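Local coordinates for protein indole-3-acetic acid-amido synthetase GH3.15 (Arabidopsis thaliana, PDB 6E1Q) that catalyses the ATP-dependent conjugation of amino acids, chiefly glutamine, to the auxin precursor indole-3-butyric acid and to the herbicide 2,4-DB, at residues A126-K131 / F337-K342; S299-T304 / S344-T349; M305-P310 / K446-A451; Y348-C353 / F357-V362. One frame throughout, in Å; residues are numbered along the deposited sequence.

Interaction 1. Residues A126-K131 / F337-K342; sequences APLLYK and FNPLCK
L128 and L129, on the last two turns of helix 112-132, pack against F337 and P339 in the loop that follows strand 332-335, where N338 to C341 form a type I beta turn. P339 holds the second position of that turn, and its ring-restricted phi of -66° suits a proline there. The contact joins a helix of the N-terminal domain to a loop leading into strand 348-350, without any hydrogen bond between the two segments.

L128 can be followed outward. Its CB points toward the loop; CG lies anti to the backbone N (chi1 -166°) and branches into two methyls with different targets. CD1 goes to the F337 ring, 3.4 Å from CD1 of F337, a tight fit that approaches the ring obliquely. CD2 turns instead to the proline and lies 4.1 Å from CD of P339. The two side chains, L128 and F337, stand roughly at right angles. A branched leucine is well suited to bridging an aromatic and a pyrrolidine ring.

Beyond the segments, F337 stacks on the ring of Y416, and L128 also touches L14 of helix 10-22. The side chain of L129 lies about 7 Å from the bound (2,4-dichlorophenoxy)acetic acid; its CD2 methyl rests 3.8 Å from CB of P339.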
loop_
_atom_site.group_PDB
_atom_site.type_symbol
_atom_site.label_atom_id
_atom_site.label_comp_id
_atom_site.label_asym_id
_atom_site.label_seq_id
_atom_site.Cartn_x
_atom_site.Cartn_y
_atom_site.Cartn_z
ATOM N N ALA A 126 -3.924 -14.880 -12.156
ATOM C CA ALA A 126 -2.967 -15.787 -11.518
ATOM C C ALA A 126 -2.191 -16.681 -12.494
ATOM O O ALA A 126 -0.979 -16.873 -12.275
ATOM C CB ALA A 126 -3.699 -16.635 -10.466
ATOM N N PRO A 127 -2.783 -17.258 -13.546
ATOM C CA PRO A 127 -1.953 -18.054 -14.476
ATOM C C PRO A 127 -0.786 -17.282 -15.066
ATOM O O PRO A 127 0.262 -17.878 -15.351
ATOM C CB PRO A 127 -2.949 -18.483 -15.561
ATOM C CG PRO A 127 -4.278 -18.468 -14.871
ATOM C CD PRO A 127 -4.212 -17.314 -13.911
ATOM N N LEU A 128 -0.918 -15.965 -15.245
ATOM C CA LEU A 128 0.232 -15.191 -15.694
ATOM C C LEU A 128 1.330 -15.199 -14.648
ATOM O O LEU A 128 2.509 -15.376 -14.978
ATOM C CB LEU A 128 -0.188 -13.764 -16.036
ATOM C CG LEU A 128 0.889 -13.008 -16.818
ATOM C CD1 LEU A 128 0.259 -12.165 -17.884
ATOM C CD2 LEU A 128 1.732 -12.149 -15.879
ATOM N N LEU A 129 0.963 -15.016 -13.376
ATOM C CA LEU A 129 1.948 -15.134 -12.307
ATOM C C LEU A 129 2.594 -16.511 -12.327
ATOM O O LEU A 129 3.827 -16.629 -12.307
ATOM C CB LEU A 129 1.294 -14.866 -10.947
ATOM C CG LEU A 129 0.959 -13.425 -10.551
ATOM C CD1 LEU A 129 0.218 -13.371 -9.193
ATOM C CD2 LEU A 129 2.220 -12.557 -10.541
ATOM N N TYR A 130 1.772 -17.570 -12.396
ATOM C CA TYR A 130 2.325 -18.922 -12.453
ATOM C C TYR A 130 3.234 -19.089 -13.655
ATOM O O TYR A 130 4.297 -19.712 -13.558
ATOM C CB TYR A 130 1.217 -19.975 -12.498
ATOM C CG TYR A 130 0.234 -19.883 -11.365
ATOM C CD1 TYR A 130 0.629 -19.446 -10.110
ATOM C CD2 TYR A 130 -1.098 -20.225 -11.551
ATOM C CE1 TYR A 130 -0.275 -19.358 -9.077
ATOM C CE2 TYR A 130 -2.008 -20.134 -10.521
ATOM C CZ TYR A 130 -1.590 -19.703 -9.288
ATOM O OH TYR A 130 -2.496 -19.611 -8.261
ATOM N N LYS A 131 2.840 -18.538 -14.799
ATOM C CA LYS A 131 3.708 -18.634 -15.963
ATOM C C LYS A 131 5.038 -17.939 -15.705
ATOM O O LYS A 131 6.099 -18.438 -16.091
ATOM C CB LYS A 131 3.013 -18.043 -17.190
ATOM C CG LYS A 131 3.792 -18.220 -18.476
ATOM C CD LYS A 131 3.072 -17.574 -19.653
ATOM C CE LYS A 131 3.795 -17.841 -20.966
ATOM N NZ LYS A 131 3.669 -19.267 -21.371
ATOM N N PHE A 337 2.134 -6.706 -15.996
ATOM C CA PHE A 337 2.364 -7.812 -16.907
ATOM C C PHE A 337 3.806 -8.301 -16.916
ATOM O O PHE A 337 4.106 -9.252 -17.646
ATOM C CB PHE A 337 1.930 -7.418 -18.308
ATOM C CG PHE A 337 0.476 -7.659 -18.551
ATOM C CD1 PHE A 337 0.042 -8.905 -18.989
ATOM C CD2 PHE A 337 -0.457 -6.660 -18.337
ATOM C CE1 PHE A 337 -1.290 -9.151 -19.214
ATOM C CE2 PHE A 337 -1.811 -6.906 -18.560
ATOM C CZ PHE A 337 -2.223 -8.154 -18.997
ATOM N N ASN A 338 4.696 -7.710 -16.116
ATOM C CA ASN A 338 6.083 -8.167 -16.003
ATOM C C ASN A 338 6.456 -8.261 -14.530
ATOM O O ASN A 338 7.266 -7.475 -14.028
ATOM C CB ASN A 338 7.039 -7.239 -16.752
ATOM C CG ASN A 338 8.459 -7.775 -16.777
ATOM O OD1 ASN A 338 8.690 -8.944 -16.476
ATOM N ND2 ASN A 338 9.413 -6.925 -17.143
ATOM N N PRO A 339 5.898 -9.240 -13.817
ATOM C CA PRO A 339 5.981 -9.213 -12.343
ATOM C C PRO A 339 7.391 -9.362 -11.791
ATOM O O PRO A 339 7.650 -8.891 -10.680
ATOM C CB PRO A 339 5.080 -10.383 -11.914
ATOM C CG PRO A 339 4.911 -11.247 -13.165
ATOM C CD PRO A 339 5.022 -10.312 -14.328
ATOM N N LEU A 340 8.311 -9.983 -12.525
ATOM C CA LEU A 340 9.691 -10.148 -12.077
ATOM C C LEU A 340 10.611 -9.007 -12.506
ATOM O O LEU A 340 11.830 -9.132 -12.365
ATOM C CB LEU A 340 10.253 -11.483 -12.576
ATOM C CG LEU A 340 9.581 -12.710 -11.936
ATOM C CD1 LEU A 340 10.252 -14.019 -12.391
ATOM C CD2 LEU A 340 9.537 -12.602 -10.408
ATOM N N CYS A 341 10.060 -7.898 -13.006
ATOM C CA CYS A 341 10.855 -6.712 -13.294
ATOM C C CYS A 341 11.569 -6.213 -12.036
ATOM O O CYS A 341 11.241 -6.591 -10.908
ATOM C CB CYS A 341 9.967 -5.584 -13.824
ATOM S SG CYS A 341 8.743 -4.988 -12.601
ATOM N N LYS A 342 12.548 -5.338 -12.254
ATOM C CA LYS A 342 13.166 -4.595 -11.166
ATOM C C LYS A 342 12.099 -3.806 -10.416
ATOM O O LYS A 342 11.231 -3.192 -11.048
ATOM C CB LYS A 342 14.216 -3.620 -11.707
ATOM C CG LYS A 342 15.649 -4.090 -11.647
ATOM C CD LYS A 342 16.605 -2.909 -11.817
ATOM C CE LYS A 342 17.202 -2.491 -10.480
ATOM N NZ LYS A 342 17.941 -3.616 -9.837
#

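Interaction 2. Residues S299-T304 / S344-T349; sequences SIITGT and SDVSYT
The nucleotide site of this adenylating enzyme, a member of the ANL superfamily, includes both T302 and Y348, and this contact brings the T302 methyl up to the hydroxyl end of Y348. T302 lies in the loop after strand 297-298, whereas Y348 lies on strand 348-350, reached through the buried V346.

T302 presents its methyl, not its hydroxyl, to the other segment. OG1 occupies the position between the backbone N and the carbonyl carbon (chi1 60°), which puts CG2 anti to the carbonyl carbon and brings it against V346 and Y348. There CG2 lies 3.7 Å from OH of Y348 and 4.1 Å from CG1 of V346. The threonine and tyrosine side chains come from opposite directions, while threonine and valine cross at about a right angle. Threonine suits this place in that its short, branched side chain supplies a methyl for packing, in a residue that also binds ATP.

The tyrosine hydroxyl has its polar partner elsewhere, in a hydrogen bond with OG of S323. That bond, together with the threonine methyl beside the OH, would be expected to restrain the phenol. V346 is beta-branched and compact, and its two methyls divide the work: CG1 serves T302, and CG2 turns toward I301. I301 also touches A220 of helix 220-243, so the loop is packed on that side as well. The isoleucine makes a looser meeting with the valine, its CD1 lying 4.4 Å from CG2 of V346.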
loop_
_atom_site.group_PDB
_atom_site.type_symbol
_atom_site.label_atom_id
_atom_site.label_comp_id
_atom_site.label_asym_id
_atom_site.label_seq_id
_atom_site.Cartn_x
_atom_site.Cartn_y
_atom_site.Cartn_z
ATOM N N SER A 299 4.070 -7.379 -2.347
ATOM C CA SER A 299 3.564 -6.244 -1.574
ATOM C C SER A 299 3.703 -4.981 -2.406
ATOM O O SER A 299 4.386 -4.961 -3.432
ATOM C CB SER A 299 4.326 -6.065 -0.256
ATOM O OG SER A 299 5.653 -5.601 -0.524
ATOM N N ILE A 300 3.082 -3.909 -1.925
ATOM C CA ILE A 300 3.264 -2.609 -2.560
ATOM C C ILE A 300 4.680 -2.115 -2.272
ATOM O O ILE A 300 5.097 -2.016 -1.110
ATOM C CB ILE A 300 2.197 -1.619 -2.084
ATOM C CG1 ILE A 300 0.826 -2.095 -2.578
ATOM C CG2 ILE A 300 2.504 -0.207 -2.593
ATOM C CD1 ILE A 300 -0.330 -1.379 -1.917
ATOM N N ILE A 301 5.434 -1.827 -3.338
ATOM C CA ILE A 301 6.806 -1.348 -3.252
ATOM C C ILE A 301 7.005 -0.045 -4.017
ATOM O O ILE A 301 8.140 0.350 -4.267
ATOM C CB ILE A 301 7.805 -2.410 -3.756
ATOM C CG1 ILE A 301 7.489 -2.780 -5.216
ATOM C CG2 ILE A 301 7.837 -3.609 -2.825
ATOM C CD1 ILE A 301 8.214 -4.034 -5.729
ATOM N N THR A 302 5.927 0.610 -4.422
ATOM C CA THR A 302 5.994 1.855 -5.169
ATOM C C THR A 302 5.665 3.041 -4.263
ATOM O O THR A 302 5.130 2.894 -3.161
ATOM C CB THR A 302 5.021 1.804 -6.356
ATOM O OG1 THR A 302 3.687 1.604 -5.857
ATOM C CG2 THR A 302 5.390 0.655 -7.306
ATOM N N GLY A 303 5.977 4.237 -4.754
ATOM C CA GLY A 303 5.641 5.439 -4.011
ATOM C C GLY A 303 6.437 5.512 -2.721
ATOM O O GLY A 303 7.643 5.255 -2.698
ATOM N N THR A 304 5.746 5.843 -1.623
ATOM C CA THR A 304 6.404 5.916 -0.321
ATOM C C THR A 304 7.054 4.590 0.052
ATOM O O THR A 304 8.095 4.574 0.720
ATOM C CB THR A 304 5.400 6.345 0.760
ATOM O OG1 THR A 304 6.098 6.633 1.988
ATOM C CG2 THR A 304 4.325 5.246 0.993
ATOM N N SER A 344 12.145 -0.978 -9.185
ATOM C CA SER A 344 12.104 0.393 -9.666
ATOM C C SER A 344 11.448 0.523 -11.037
ATOM O O SER A 344 11.188 1.649 -11.464
ATOM C CB SER A 344 13.521 0.971 -9.731
ATOM O OG SER A 344 14.197 0.495 -10.881
ATOM N N ASP A 345 11.192 -0.581 -11.746
ATOM C CA ASP A 345 10.628 -0.520 -13.094
ATOM C C ASP A 345 9.180 -1.006 -13.155
ATOM O O ASP A 345 8.689 -1.346 -14.240
ATOM C CB ASP A 345 11.478 -1.330 -14.069
ATOM C CG ASP A 345 12.931 -0.914 -14.062
ATOM O OD1 ASP A 345 13.220 0.270 -13.773
ATOM O OD2 ASP A 345 13.780 -1.779 -14.354
ATOM N N VAL A 346 8.489 -1.052 -12.014
ATOM C CA VAL A 346 7.116 -1.543 -11.989
ATOM C C VAL A 346 6.212 -0.609 -12.792
ATOM O O VAL A 346 6.186 0.606 -12.567
ATOM C CB VAL A 346 6.630 -1.678 -10.539
ATOM C CG1 VAL A 346 5.121 -1.843 -10.512
ATOM C CG2 VAL A 346 7.330 -2.854 -9.852
ATOM N N SER A 347 5.461 -1.174 -13.740
ATOM C CA SER A 347 4.416 -0.450 -14.453
ATOM C C SER A 347 3.142 -1.284 -14.479
ATOM O O SER A 347 3.198 -2.503 -14.653
ATOM C CB SER A 347 4.828 -0.117 -15.894
ATOM O OG SER A 347 5.395 1.169 -15.976
ATOM N N TYR A 348 1.992 -0.619 -14.361
ATOM C CA TYR A 348 0.698 -1.292 -14.281
ATOM C C TYR A 348 -0.125 -1.017 -15.530
ATOM O O TYR A 348 -0.341 0.143 -15.901
ATOM C CB TYR A 348 -0.064 -0.840 -13.041
ATOM C CG TYR A 348 0.666 -1.077 -11.743
ATOM C CD1 TYR A 348 0.758 -2.360 -11.198
ATOM C CD2 TYR A 348 1.225 -0.017 -11.032
ATOM C CE1 TYR A 348 1.408 -2.588 -9.976
ATOM C CE2 TYR A 348 1.885 -0.224 -9.813
ATOM C CZ TYR A 348 1.972 -1.512 -9.289
ATOM O OH TYR A 348 2.617 -1.719 -8.084
ATOM N N THR A 349 -0.582 -2.082 -16.171
ATOM C CA THR A 349 -1.445 -1.980 -17.330
ATOM C C THR A 349 -2.888 -1.881 -16.848
ATOM O O THR A 349 -3.338 -2.725 -16.075
ATOM C CB THR A 349 -1.265 -3.214 -18.205
ATOM O OG1 THR A 349 0.108 -3.328 -18.610
ATOM C CG2 THR A 349 -2.160 -3.132 -19.434
#

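Interaction 3. Residues M305-P310 / K446-A451; sequences MAQYIP and KAVTNA
Q307 reaches from a short 3-10 segment to T449 on helix 441-452, joining the N-terminal and C-terminal domains. The glutamine and threonine side chains cross at a slant. Q307 bends at chi2 (-67°), and this bend sets its amide facing the helix, with NE2 directed at the threonine and OE1 near V448.

NE2 donates to OG1 of T449 over 2.8 Å; the bond is bent (142° at the hydrogen), and the hydroxyl sits 23° out of the amide plane. Threonine is apt here because its OG1, placed beside the backbone N, can accept from the amide and still give its own proton to the carbonyl O of L445, one turn back. NE2 also makes a weak hydrogen bond to that same L445 carbonyl. V448 meets the glutamine at about a right angle: its CG1 methyl is 4.0 Å from OE1 of Q307. Its apolar side chain also packs on L462 and F465 of strand 461-470.

Both ends of the amide are used, since OE1 of Q307 accepts from NZ of K452 as NE2 gives to the threonine, an arrangement that fixes which end faces which way. This contact is thus mainly polar. ANL enzymes as a family rotate the C-terminal domain against the N-terminal one; the bonds described here join the two domains in one arrangement and do not themselves demonstrate such a movement.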
loop_
_atom_site.group_PDB
_atom_site.type_symbol
_atom_site.label_atom_id
_atom_site.label_comp_id
_atom_site.label_asym_id
_atom_site.label_seq_id
_atom_site.Cartn_x
_atom_site.Cartn_y
_atom_site.Cartn_z
ATOM N N MET A 305 6.497 3.470 -0.421
ATOM C CA MET A 305 7.032 2.172 -0.034
ATOM C C MET A 305 8.349 1.856 -0.725
ATOM O O MET A 305 9.061 0.947 -0.280
ATOM C CB MET A 305 6.019 1.066 -0.326
ATOM C CG MET A 305 4.764 1.131 0.557
ATOM S SD MET A 305 5.239 1.128 2.320
ATOM C CE MET A 305 3.764 1.824 3.060
ATOM N N ALA A 306 8.681 2.567 -1.808
ATOM C CA ALA A 306 9.966 2.331 -2.471
ATOM C C ALA A 306 11.141 2.533 -1.528
ATOM O O ALA A 306 12.217 1.970 -1.765
ATOM C CB ALA A 306 10.121 3.247 -3.693
ATOM N N GLN A 307 10.950 3.310 -0.457
ATOM C CA GLN A 307 12.027 3.591 0.483
ATOM C C GLN A 307 12.528 2.333 1.185
ATOM O O GLN A 307 13.695 2.276 1.581
ATOM C CB GLN A 307 11.556 4.598 1.532
ATOM C CG GLN A 307 11.273 5.999 0.975
ATOM C CD GLN A 307 12.536 6.718 0.482
ATOM O OE1 GLN A 307 13.607 6.644 1.108
ATOM N NE2 GLN A 307 12.407 7.424 -0.639
ATOM N N TYR A 308 11.665 1.336 1.371
ATOM C CA TYR A 308 11.996 0.142 2.132
ATOM C C TYR A 308 12.599 -0.959 1.276
ATOM O O TYR A 308 12.952 -2.018 1.807
ATOM C CB TYR A 308 10.748 -0.384 2.840
ATOM C CG TYR A 308 10.095 0.686 3.698
ATOM C CD1 TYR A 308 10.589 0.989 4.962
ATOM C CD2 TYR A 308 9.002 1.429 3.217
ATOM C CE1 TYR A 308 10.000 2.003 5.738
ATOM C CE2 TYR A 308 8.397 2.433 3.983
ATOM C CZ TYR A 308 8.899 2.720 5.234
ATOM O OH TYR A 308 8.305 3.719 5.983
ATOM N N ILE A 309 12.726 -0.732 -0.025
ATOM C CA ILE A 309 13.220 -1.789 -0.904
ATOM C C ILE A 309 14.621 -2.268 -0.496
ATOM O O ILE A 309 14.799 -3.489 -0.370
ATOM C CB ILE A 309 13.150 -1.326 -2.377
ATOM C CG1 ILE A 309 11.703 -1.276 -2.856
ATOM C CG2 ILE A 309 13.963 -2.245 -3.278
ATOM C CD1 ILE A 309 11.582 -0.613 -4.239
ATOM N N PRO A 310 15.602 -1.395 -0.272
ATOM C CA PRO A 310 16.931 -1.921 0.105
ATOM C C PRO A 310 16.904 -2.782 1.352
ATOM O O PRO A 310 17.561 -3.827 1.395
ATOM C CB PRO A 310 17.769 -0.644 0.300
ATOM C CG PRO A 310 17.131 0.360 -0.602
ATOM C CD PRO A 310 15.646 0.061 -0.520
ATOM N N LYS A 446 11.975 11.787 -3.267
ATOM C CA LYS A 446 13.118 11.734 -4.172
ATOM C C LYS A 446 14.325 12.436 -3.563
ATOM O O LYS A 446 15.461 11.961 -3.704
ATOM C CB LYS A 446 12.768 12.345 -5.530
ATOM C CG LYS A 446 13.997 12.430 -6.435
ATOM C CD LYS A 446 13.679 12.601 -7.914
ATOM C CE LYS A 446 14.956 12.461 -8.752
ATOM N NZ LYS A 446 15.992 13.494 -8.412
ATOM N N ALA A 447 14.095 13.548 -2.852
ATOM C CA ALA A 447 15.192 14.257 -2.195
ATOM C C ALA A 447 15.894 13.368 -1.173
ATOM O O ALA A 447 17.126 13.309 -1.127
ATOM C CB ALA A 447 14.659 15.521 -1.522
ATOM N N VAL A 448 15.113 12.676 -0.337
ATOM C CA VAL A 448 15.674 11.807 0.698
ATOM C C VAL A 448 16.371 10.604 0.068
ATOM O O VAL A 448 17.434 10.175 0.525
ATOM C CB VAL A 448 14.560 11.375 1.675
ATOM C CG1 VAL A 448 14.982 10.163 2.484
ATOM C CG2 VAL A 448 14.171 12.531 2.591
ATOM N N THR A 449 15.790 10.057 -1.002
ATOM C CA THR A 449 16.473 9.045 -1.812
ATOM C C THR A 449 17.845 9.516 -2.280
ATOM O O THR A 449 18.843 8.794 -2.146
ATOM C CB THR A 449 15.593 8.681 -3.010
ATOM O OG1 THR A 449 14.453 7.944 -2.547
ATOM C CG2 THR A 449 16.366 7.853 -4.055
ATOM N N ASN A 450 17.911 10.717 -2.873
ATOM C CA ASN A 450 19.202 11.254 -3.296
ATOM C C ASN A 450 20.149 11.396 -2.120
ATOM O O ASN A 450 21.331 11.046 -2.218
ATOM C CB ASN A 450 19.039 12.618 -3.970
ATOM C CG ASN A 450 18.349 12.537 -5.317
ATOM O OD1 ASN A 450 17.741 13.512 -5.770
ATOM N ND2 ASN A 450 18.457 11.395 -5.970
ATOM N N ALA A 451 19.653 11.923 -0.998
ATOM C CA ALA A 451 20.558 12.187 0.120
ATOM C C ALA A 451 21.004 10.898 0.799
ATOM O O ALA A 451 22.159 10.785 1.218
ATOM C CB ALA A 451 19.896 13.122 1.131
#

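Interaction 4. Residues Y348-C353 / F357-V362; sequences YTIIPC and FEFLEV
I350 and F357 meet across the central GH3 domain, where strands 348-350 and 356-361 face one another through side chains and are not hydrogen-bonded to each other. Strand 348-350 pairs with 332-335 and 419-427, and strand 356-361 with 390-396 and 379-381.

The apolar contacts come first. I350 sets CG1 anti to its carbonyl carbon (chi1 -60°), which turns CG2 out over one face of F357, 3.4 Å from CD2; this is a close CH-pi contact offset toward that side of the ring. Its other branch serves the second aromatic: CG1 lies 4.3 Å from CZ of F359, approached obliquely. A beta-branched isoleucine suits the site because its two branches can each touch a different phenylalanine. F359 stacks in turn on F422.

A weaker polar approach occurs at the rim of F357. The carbonyl O of I351 lies near the ring plane, 3.4 Å from CE2, where the C-H bonds carry a slight positive charge, and CA of P352 comes 4.5 Å from that same atom.

True hydrogen bonds come from outside: Q28 donates through NE2 to the P352 carbonyl and accepts at OE1 from the F357 amide N, tying the two segments together.

The chemistry thus sorts itself by surface: the methyl takes the electron-rich face of F357, the carbonyl its edge, while an amide side chain gives hydrogen-bond partners to backbone groups in a buried, largely apolar setting.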
loop_
_atom_site.group_PDB
_atom_site.type_symbol
_atom_site.label_atom_id
_atom_site.label_comp_id
_atom_site.label_asym_id
_atom_site.label_seq_id
_atom_site.Cartn_x
_atom_site.Cartn_y
_atom_site.Cartn_z
ATOM N N TYR A 348 1.992 -0.619 -14.361
ATOM C CA TYR A 348 0.698 -1.292 -14.281
ATOM C C TYR A 348 -0.125 -1.017 -15.530
ATOM O O TYR A 348 -0.341 0.143 -15.901
ATOM C CB TYR A 348 -0.064 -0.840 -13.041
ATOM C CG TYR A 348 0.666 -1.077 -11.743
ATOM C CD1 TYR A 348 0.758 -2.360 -11.198
ATOM C CD2 TYR A 348 1.225 -0.017 -11.032
ATOM C CE1 TYR A 348 1.408 -2.588 -9.976
ATOM C CE2 TYR A 348 1.885 -0.224 -9.813
ATOM C CZ TYR A 348 1.972 -1.512 -9.289
ATOM O OH TYR A 348 2.617 -1.719 -8.084
ATOM N N THR A 349 -0.582 -2.082 -16.171
ATOM C CA THR A 349 -1.445 -1.980 -17.330
ATOM C C THR A 349 -2.888 -1.881 -16.848
ATOM O O THR A 349 -3.338 -2.725 -16.075
ATOM C CB THR A 349 -1.265 -3.214 -18.205
ATOM O OG1 THR A 349 0.108 -3.328 -18.610
ATOM C CG2 THR A 349 -2.160 -3.132 -19.434
ATOM N N ILE A 350 -3.609 -0.855 -17.302
ATOM C CA ILE A 350 -5.011 -0.687 -16.921
ATOM C C ILE A 350 -5.855 -1.757 -17.594
ATOM O O ILE A 350 -5.677 -2.062 -18.778
ATOM C CB ILE A 350 -5.500 0.725 -17.288
ATOM C CG1 ILE A 350 -4.665 1.782 -16.565
ATOM C CG2 ILE A 350 -6.957 0.898 -16.945
ATOM C CD1 ILE A 350 -4.698 1.655 -15.051
ATOM N N ILE A 351 -6.764 -2.366 -16.835
ATOM C CA ILE A 351 -7.578 -3.468 -17.336
ATOM C C ILE A 351 -8.953 -2.911 -17.717
ATOM O O ILE A 351 -9.723 -2.529 -16.820
ATOM C CB ILE A 351 -7.686 -4.602 -16.310
ATOM C CG1 ILE A 351 -6.284 -5.147 -16.035
ATOM C CG2 ILE A 351 -8.571 -5.714 -16.842
ATOM C CD1 ILE A 351 -5.570 -5.692 -17.319
ATOM N N PRO A 352 -9.305 -2.886 -19.011
ATOM C CA PRO A 352 -10.459 -2.094 -19.472
ATOM C C PRO A 352 -11.818 -2.560 -18.982
ATOM O O PRO A 352 -12.792 -1.812 -19.136
ATOM C CB PRO A 352 -10.399 -2.245 -21.003
ATOM C CG PRO A 352 -9.064 -2.726 -21.307
ATOM C CD PRO A 352 -8.544 -3.461 -20.131
ATOM N N CYS A 353 -11.956 -3.781 -18.490
ATOM C CA CYS A 353 -13.290 -4.222 -18.109
ATOM C C CYS A 353 -13.628 -3.894 -16.661
ATOM O O CYS A 353 -14.767 -4.127 -16.243
ATOM C CB CYS A 353 -13.443 -5.726 -18.346
ATOM S SG CYS A 353 -12.297 -6.664 -17.382
ATOM N N PHE A 357 -12.379 4.485 -17.370
ATOM C CA PHE A 357 -11.204 5.166 -16.836
ATOM C C PHE A 357 -10.899 6.399 -17.668
ATOM O O PHE A 357 -10.613 6.290 -18.865
ATOM C CB PHE A 357 -9.992 4.235 -16.826
ATOM C CG PHE A 357 -10.185 2.987 -16.013
ATOM C CD1 PHE A 357 -10.250 3.050 -14.632
ATOM C CD2 PHE A 357 -10.282 1.754 -16.623
ATOM C CE1 PHE A 357 -10.426 1.904 -13.883
ATOM C CE2 PHE A 357 -10.440 0.616 -15.887
ATOM C CZ PHE A 357 -10.523 0.690 -14.507
ATOM N N GLU A 358 -10.949 7.564 -17.038
ATOM C CA GLU A 358 -10.463 8.797 -17.637
ATOM C C GLU A 358 -9.233 9.277 -16.882
ATOM O O GLU A 358 -8.880 8.759 -15.818
ATOM C CB GLU A 358 -11.550 9.874 -17.640
ATOM C CG GLU A 358 -12.756 9.512 -18.500
ATOM C CD GLU A 358 -13.903 10.479 -18.298
ATOM O OE1 GLU A 358 -14.529 10.438 -17.215
ATOM O OE2 GLU A 358 -14.173 11.280 -19.218
ATOM N N PHE A 359 -8.566 10.277 -17.443
ATOM C CA PHE A 359 -7.297 10.710 -16.871
ATOM C C PHE A 359 -7.206 12.220 -16.935
ATOM O O PHE A 359 -7.326 12.818 -18.008
ATOM C CB PHE A 359 -6.117 10.041 -17.574
ATOM C CG PHE A 359 -6.079 8.562 -17.330
ATOM C CD1 PHE A 359 -6.805 7.699 -18.137
ATOM C CD2 PHE A 359 -5.414 8.045 -16.225
ATOM C CE1 PHE A 359 -6.828 6.339 -17.875
ATOM C CE2 PHE A 359 -5.422 6.693 -15.966
ATOM C CZ PHE A 359 -6.133 5.840 -16.800
ATOM N N LEU A 360 -7.000 12.814 -15.776
ATOM C CA LEU A 360 -6.845 14.248 -15.642
ATOM C C LEU A 360 -5.360 14.587 -15.721
ATOM O O LEU A 360 -4.561 14.088 -14.915
ATOM C CB LEU A 360 -7.468 14.679 -14.314
ATOM C CG LEU A 360 -7.415 16.110 -13.820
ATOM C CD1 LEU A 360 -7.794 17.081 -14.931
ATOM C CD2 LEU A 360 -8.368 16.212 -12.629
ATOM N N GLU A 361 -4.985 15.405 -16.710
ATOM C CA GLU A 361 -3.606 15.873 -16.811
ATOM C C GLU A 361 -3.222 16.618 -15.544
ATOM O O GLU A 361 -3.994 17.427 -15.029
ATOM C CB GLU A 361 -3.425 16.795 -18.020
ATOM C CG GLU A 361 -3.689 16.165 -19.372
ATOM C CD GLU A 361 -3.234 17.058 -20.520
ATOM O OE1 GLU A 361 -3.306 18.296 -20.379
ATOM O OE2 GLU A 361 -2.801 16.524 -21.564
ATOM N N VAL A 362 -2.017 16.358 -15.052
ATOM C CA VAL A 362 -1.587 16.845 -13.745
ATOM C C VAL A 362 -0.758 18.121 -13.846
ATOM O O VAL A 362 -1.006 19.077 -13.111
ATOM C CB VAL A 362 -0.819 15.736 -12.993
ATOM C CG1 VAL A 362 -0.018 16.330 -11.854
ATOM C CG2 VAL A 362 -1.794 14.696 -12.495
#

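Strand 348-350 links three of the contacts: interactions 2 and 4 share Y348 and T349, and interaction 1 reaches T349 through F337, whose CD2 lies 3.4 Å from OG1 of T349. Interaction 1 meets interaction 2 where SG of C341 is 3.8 Å from CG2 of V346. Interaction 3 continues interaction 2 along the chain, with I300 O 3.3 Å from CB of M305, so the loop bearing T302 runs into the segment that contacts the C-terminal domain. Interactions 3 and 4 lie about 26 Å apart between centres. Interaction 2 holds ATP-site residues T302 and Y348, and its S299 touches the ligand; the side chain of Y348 lies about 9 Å from the ligand, that of L129 about 7 Å.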